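Local coordinates for macrolide export ATP-binding/permease protein MacB (Actinobacillus actinomycetemcomitans, PDB 3FTJ) that probably drives macrolide efflux as the ATP-powered inner-membrane transporter of the tripartite MacAB-TdeA system, represented here by its periplasmic region, at residues 196-199 / 205-208; 131-136 / 164-169. All blocks are in the same frame, centred on the assembly; numbering follows the deposited sequence.

How the interactions relate
Following the chain from its N terminus, interaction 2 comes first. It joins the start of strand 133-141 to the end of helix 160-168 and closes a loop of 27 residues. That loop runs through strand 155-159. Interaction 1 follows in series and closes a short loop. Its five intervening residues are the end of helix 186-201 and the turn that leads to strand 206-209. The two loops neither nest nor cross. The centres of interactions 1 and 2 lie about 29 Å apart, and the nearest atoms of interactions 1 and 2 about 15 Å. Both reach the same mixed sheet, whose long strand 49-64 pairs with strands 127-130 and 175-180. Each contact lays a helix against a different part of that sheet.

Interaction 1. Residues 196-199 / 205-208; sequences LLKS and DFFI
Apolar packing of Phe206 against Leu197 and Lys198 makes this contact. The CB of Leu197 sits over one face of the Phe206 ring, 3.5 Å from CZ and equally close to CE2. Leu197 CD1 lies over the same ring more loosely, 4.2 Å from Phe206 CE1 and displaced toward the rim. The Phe206 side chain is sent toward the helix with CG placed between its own backbone N and carbonyl carbon (chi1 57°). CE2 and CZ, at the far end of the ring, make the closest approaches.

Lys198 adds an aliphatic contact. Its CG comes to 3.7 Å from Phe206 CZ, and the lysine chain runs crosswise to the phenylalanine. The rest of the lysine chain then leads away. The backbone N of Lys198 approaches Phe206 CE2 obliquely at 3.6 Å.

No hydrogen bond joins the two segments. The Asp205 carboxylate is held from two parts of the connection: OD1 by a hydrogen bond with His201 at the helix end, OD2 by a salt bridge to Lys203. Lys204 makes a cation-pi contact with Phe206.

Ile18 of strand 15-20 touches both Leu197 and Phe206. Helix 186-201 thus packs on the face of the sheet, over strands 206-209 and 15-20. This is the second half of a split beta-alpha-beta crossover: the helix links parallel strands 175-180 and 206-209, with strand 15-20 between them.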
loop_
_atom_site.group_PDB
_atom_site.type_symbol
_atom_site.label_atom_id
_atom_site.label_comp_id
_atom_site.label_asym_id
_atom_site.label_seq_id
_atom_site.Cartn_x
_atom_site.Cartn_y
_atom_site.Cartn_z
ATOM N N LEU A 196 15.872 -12.971 3.922
ATOM C CA LEU A 196 15.065 -13.014 5.137
ATOM C C LEU A 196 13.662 -13.563 4.852
ATOM O O LEU A 196 13.189 -14.471 5.544
ATOM C CB LEU A 196 14.982 -11.633 5.791
ATOM C CG LEU A 196 14.114 -11.474 7.047
ATOM C CD1 LEU A 196 14.545 -12.417 8.164
ATOM C CD2 LEU A 196 14.155 -10.027 7.531
ATOM N N LEU A 197 13.012 -13.028 3.818
ATOM C CA LEU A 197 11.660 -13.462 3.459
ATOM C C LEU A 197 11.589 -14.906 2.980
ATOM O O LEU A 197 10.611 -15.597 3.260
ATOM C CB LEU A 197 11.039 -12.535 2.415
ATOM C CG LEU A 197 10.481 -11.226 2.956
ATOM C CD1 LEU A 197 10.275 -10.258 1.817
ATOM C CD2 LEU A 197 9.171 -11.465 3.705
ATOM N N LYS A 198 12.601 -15.352 2.235
ATOM C CA LYS A 198 12.727 -16.773 1.895
ATOM C C LYS A 198 12.816 -17.642 3.152
ATOM O O LYS A 198 12.166 -18.678 3.241
ATOM C CB LYS A 198 13.952 -17.032 1.009
ATOM C CG LYS A 198 13.886 -16.365 -0.353
ATOM C CD LYS A 198 15.214 -16.433 -1.092
ATOM C CE LYS A 198 15.530 -17.846 -1.552
ATOM N NZ LYS A 198 16.680 -17.836 -2.510
ATOM N N SER A 199 13.635 -17.217 4.109
ATOM C CA SER A 199 13.783 -17.911 5.389
ATOM C C SER A 199 12.443 -17.966 6.126
ATOM O O SER A 199 12.058 -18.998 6.689
ATOM C CB SER A 199 14.820 -17.187 6.250
ATOM O OG SER A 199 15.044 -17.857 7.479
ATOM N N ASP A 205 8.378 -17.273 -2.769
ATOM C CA ASP A 205 7.021 -17.205 -3.271
ATOM C C ASP A 205 6.555 -15.757 -3.304
ATOM O O ASP A 205 5.384 -15.462 -3.066
ATOM C CB ASP A 205 6.091 -18.051 -2.400
ATOM C CG ASP A 205 6.082 -17.604 -0.954
ATOM O OD1 ASP A 205 6.648 -16.536 -0.656
ATOM O OD2 ASP A 205 5.502 -18.320 -0.114
ATOM N N PHE A 206 7.489 -14.861 -3.603
ATOM C CA PHE A 206 7.232 -13.425 -3.619
ATOM C C PHE A 206 8.212 -12.839 -4.604
ATOM O O PHE A 206 9.164 -13.507 -5.005
ATOM C CB PHE A 206 7.506 -12.823 -2.238
ATOM C CG PHE A 206 8.906 -13.069 -1.747
ATOM C CD1 PHE A 206 9.937 -12.197 -2.076
ATOM C CD2 PHE A 206 9.195 -14.182 -0.977
ATOM C CE1 PHE A 206 11.238 -12.427 -1.633
ATOM C CE2 PHE A 206 10.488 -14.425 -0.532
ATOM C CZ PHE A 206 11.515 -13.545 -0.864
ATOM N N PHE A 207 7.998 -11.592 -4.995
ATOM C CA PHE A 207 8.970 -10.911 -5.838
ATOM C C PHE A 207 9.058 -9.455 -5.427
ATOM O O PHE A 207 8.144 -8.924 -4.793
ATOM C CB PHE A 207 8.631 -11.058 -7.325
ATOM C CG PHE A 207 7.291 -10.493 -7.715
ATOM C CD1 PHE A 207 7.203 -9.280 -8.382
ATOM C CD2 PHE A 207 6.121 -11.184 -7.437
ATOM C CE1 PHE A 207 5.974 -8.761 -8.754
ATOM C CE2 PHE A 207 4.884 -10.670 -7.812
ATOM C CZ PHE A 207 4.813 -9.459 -8.470
ATOM N N ILE A 208 10.170 -8.817 -5.774
ATOM C CA ILE A 208 10.438 -7.458 -5.332
ATOM C C ILE A 208 10.469 -6.505 -6.516
ATOM O O ILE A 208 11.070 -6.799 -7.550
ATOM C CB ILE A 208 11.760 -7.391 -4.548
ATOM C CG1 ILE A 208 11.708 -8.345 -3.350
ATOM C CG2 ILE A 208 12.048 -5.965 -4.097
ATOM C CD1 ILE A 208 12.835 -8.146 -2.355
#

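Interaction 2. Residues 131-136 / 164-169; sequences NKRPFR and LNKITG
Arg133, at the start of the strand, meets both Lys166 and Ile167. Its CB and CG pass the CD1 of Ile167, with CG at 4.0 Å, and the arginine and isoleucine chains lie alongside, running opposite ways. The arginine chain then bends at chi2 (86°) and chi3 (57°), which turns the guanidinium across the Lys166 side chain. Lys166 CB lies over one face of that group, 3.7 Å from Arg133 CZ.

The polar link is modest. Arg133 NH2 gives a weak hydrogen bond to the backbone O of Lys166, 3.4 Å long and bent to 133°. A water bridges the same two residues: it accepts from Arg133 NE at 3.2 Å and donates to Lys166 O at 3.0 Å. Gln105 weakly holds Arg133 NH1, and the ammonium of Lys166 bonds to the backbone O of Ser103.

Two residues on, Phe135 points its ring edge at Ile167. CZ stands 4.0 Å from Ile167 CD1, which lies near the ring plane. Val107 and Val128 of the flanking strands also pack on Phe135. The result is helix-on-sheet packing in the MacB-like periplasmic core domain, with the end of helix 160-168 set against strand 133-141.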
loop_
_atom_site.group_PDB
_atom_site.type_symbol
_atom_site.label_atom_id
_atom_site.label_comp_id
_atom_site.label_asym_id
_atom_site.label_seq_id
_atom_site.Cartn_x
_atom_site.Cartn_y
_atom_site.Cartn_z
ATOM N N ASN A 131 -19.218 -1.886 2.040
ATOM C CA ASN A 131 -19.814 -3.204 2.269
ATOM C C ASN A 131 -20.461 -3.312 3.653
ATOM O O ASN A 131 -20.215 -4.273 4.400
ATOM C CB ASN A 131 -18.779 -4.319 2.063
ATOM C CG ASN A 131 -18.550 -4.642 0.586
ATOM O OD1 ASN A 131 -17.726 -5.492 0.248
ATOM N ND2 ASN A 131 -19.284 -3.968 -0.296
ATOM N N LYS A 132 -21.264 -2.300 3.986
ATOM C CA LYS A 132 -22.051 -2.252 5.223
ATOM C C LYS A 132 -21.300 -1.738 6.461
ATOM O O LYS A 132 -21.907 -1.529 7.506
ATOM C CB LYS A 132 -22.690 -3.610 5.522
ATOM C CG LYS A 132 -23.666 -4.072 4.454
ATOM C CD LYS A 132 -24.199 -5.452 4.783
ATOM C CE LYS A 132 -25.130 -5.409 5.973
ATOM N NZ LYS A 132 -25.730 -6.750 6.214
ATOM N N ARG A 133 -19.992 -1.535 6.341
ATOM C CA ARG A 133 -19.181 -1.089 7.471
ATOM C C ARG A 133 -18.900 0.415 7.391
ATOM O O ARG A 133 -18.324 0.885 6.417
ATOM C CB ARG A 133 -17.872 -1.883 7.513
ATOM C CG ARG A 133 -16.818 -1.310 8.448
ATOM C CD ARG A 133 -17.010 -1.813 9.851
ATOM N NE ARG A 133 -16.988 -3.272 9.892
ATOM C CZ ARG A 133 -17.122 -3.985 11.005
ATOM N NH1 ARG A 133 -17.281 -3.369 12.169
ATOM N NH2 ARG A 133 -17.094 -5.306 10.958
ATOM N N PRO A 134 -19.315 1.178 8.417
ATOM C CA PRO A 134 -19.138 2.633 8.417
ATOM C C PRO A 134 -17.727 3.099 8.780
ATOM O O PRO A 134 -17.167 2.646 9.778
ATOM C CB PRO A 134 -20.137 3.077 9.489
ATOM C CG PRO A 134 -20.059 1.987 10.475
ATOM C CD PRO A 134 -20.122 0.754 9.573
ATOM N N PHE A 135 -17.181 4.006 7.975
ATOM C CA PHE A 135 -15.892 4.642 8.227
ATOM C C PHE A 135 -16.069 6.148 8.241
ATOM O O PHE A 135 -16.828 6.694 7.433
ATOM C CB PHE A 135 -14.895 4.313 7.116
ATOM C CG PHE A 135 -14.410 2.904 7.128
ATOM C CD1 PHE A 135 -15.175 1.891 6.577
ATOM C CD2 PHE A 135 -13.176 2.588 7.669
ATOM C CE1 PHE A 135 -14.727 0.582 6.585
ATOM C CE2 PHE A 135 -12.716 1.281 7.666
ATOM C CZ PHE A 135 -13.495 0.277 7.129
ATOM N N ARG A 136 -15.350 6.819 9.136
ATOM C CA ARG A 136 -15.382 8.279 9.198
ATOM C C ARG A 136 -14.231 8.902 8.404
ATOM O O ARG A 136 -13.072 8.540 8.596
ATOM C CB ARG A 136 -15.347 8.749 10.656
ATOM C CG ARG A 136 -15.179 10.242 10.821
ATOM C CD ARG A 136 -15.390 10.654 12.276
ATOM N NE ARG A 136 -14.517 9.921 13.191
ATOM C CZ ARG A 136 -13.274 10.285 13.488
ATOM N NH1 ARG A 136 -12.755 11.373 12.934
ATOM N NH2 ARG A 136 -12.546 9.566 14.337
ATOM N N LEU A 164 -8.063 -5.551 7.936
ATOM C CA LEU A 164 -7.861 -6.962 8.207
ATOM C C LEU A 164 -8.838 -7.425 9.282
ATOM O O LEU A 164 -9.487 -8.447 9.136
ATOM C CB LEU A 164 -6.419 -7.225 8.668
ATOM C CG LEU A 164 -5.317 -7.114 7.610
ATOM C CD1 LEU A 164 -3.951 -7.130 8.263
ATOM C CD2 LEU A 164 -5.441 -8.238 6.572
ATOM N N ASN A 165 -8.926 -6.672 10.372
ATOM C CA ASN A 165 -9.729 -7.091 11.515
ATOM C C ASN A 165 -11.231 -7.082 11.209
ATOM O O ASN A 165 -11.963 -7.954 11.659
ATOM C CB ASN A 165 -9.421 -6.225 12.747
ATOM C CG ASN A 165 -8.044 -6.518 13.356
ATOM O OD1 ASN A 165 -7.512 -7.621 13.224
ATOM N ND2 ASN A 165 -7.472 -5.525 14.041
ATOM N N LYS A 166 -11.678 -6.110 10.422
ATOM C CA LYS A 166 -13.108 -5.870 10.241
ATOM C C LYS A 166 -13.648 -6.187 8.846
ATOM O O LYS A 166 -14.847 -6.417 8.682
ATOM C CB LYS A 166 -13.452 -4.422 10.619
ATOM C CG LYS A 166 -13.234 -4.107 12.103
ATOM C CD LYS A 166 -13.271 -2.604 12.365
ATOM C CE LYS A 166 -13.344 -2.285 13.860
ATOM N NZ LYS A 166 -12.018 -2.381 14.529
ATOM N N ILE A 167 -12.782 -6.196 7.842
ATOM C CA ILE A 167 -13.242 -6.402 6.468
ATOM C C ILE A 167 -12.856 -7.769 5.897
ATOM O O ILE A 167 -13.717 -8.612 5.644
ATOM C CB ILE A 167 -12.699 -5.315 5.507
ATOM C CG1 ILE A 167 -12.957 -3.907 6.061
ATOM C CG2 ILE A 167 -13.325 -5.467 4.138
ATOM C CD1 ILE A 167 -14.407 -3.513 6.077
ATOM N N THR A 168 -11.560 -7.979 5.678
ATOM C CA THR A 168 -11.095 -9.175 4.984
ATOM C C THR A 168 -10.896 -10.355 5.917
ATOM O O THR A 168 -11.022 -11.505 5.498
ATOM C CB THR A 168 -9.759 -8.921 4.254
ATOM O OG1 THR A 168 -8.692 -8.887 5.210
ATOM C CG2 THR A 168 -9.808 -7.602 3.492
ATOM N N GLY A 169 -10.576 -10.070 7.174
ATOM C CA GLY A 169 -10.168 -11.099 8.116
ATOM C C GLY A 169 -8.717 -11.511 7.899
ATOM O O GLY A 169 -8.118 -11.181 6.877
HETATM O O HOH W 1 -17.548 -5.589 7.706
#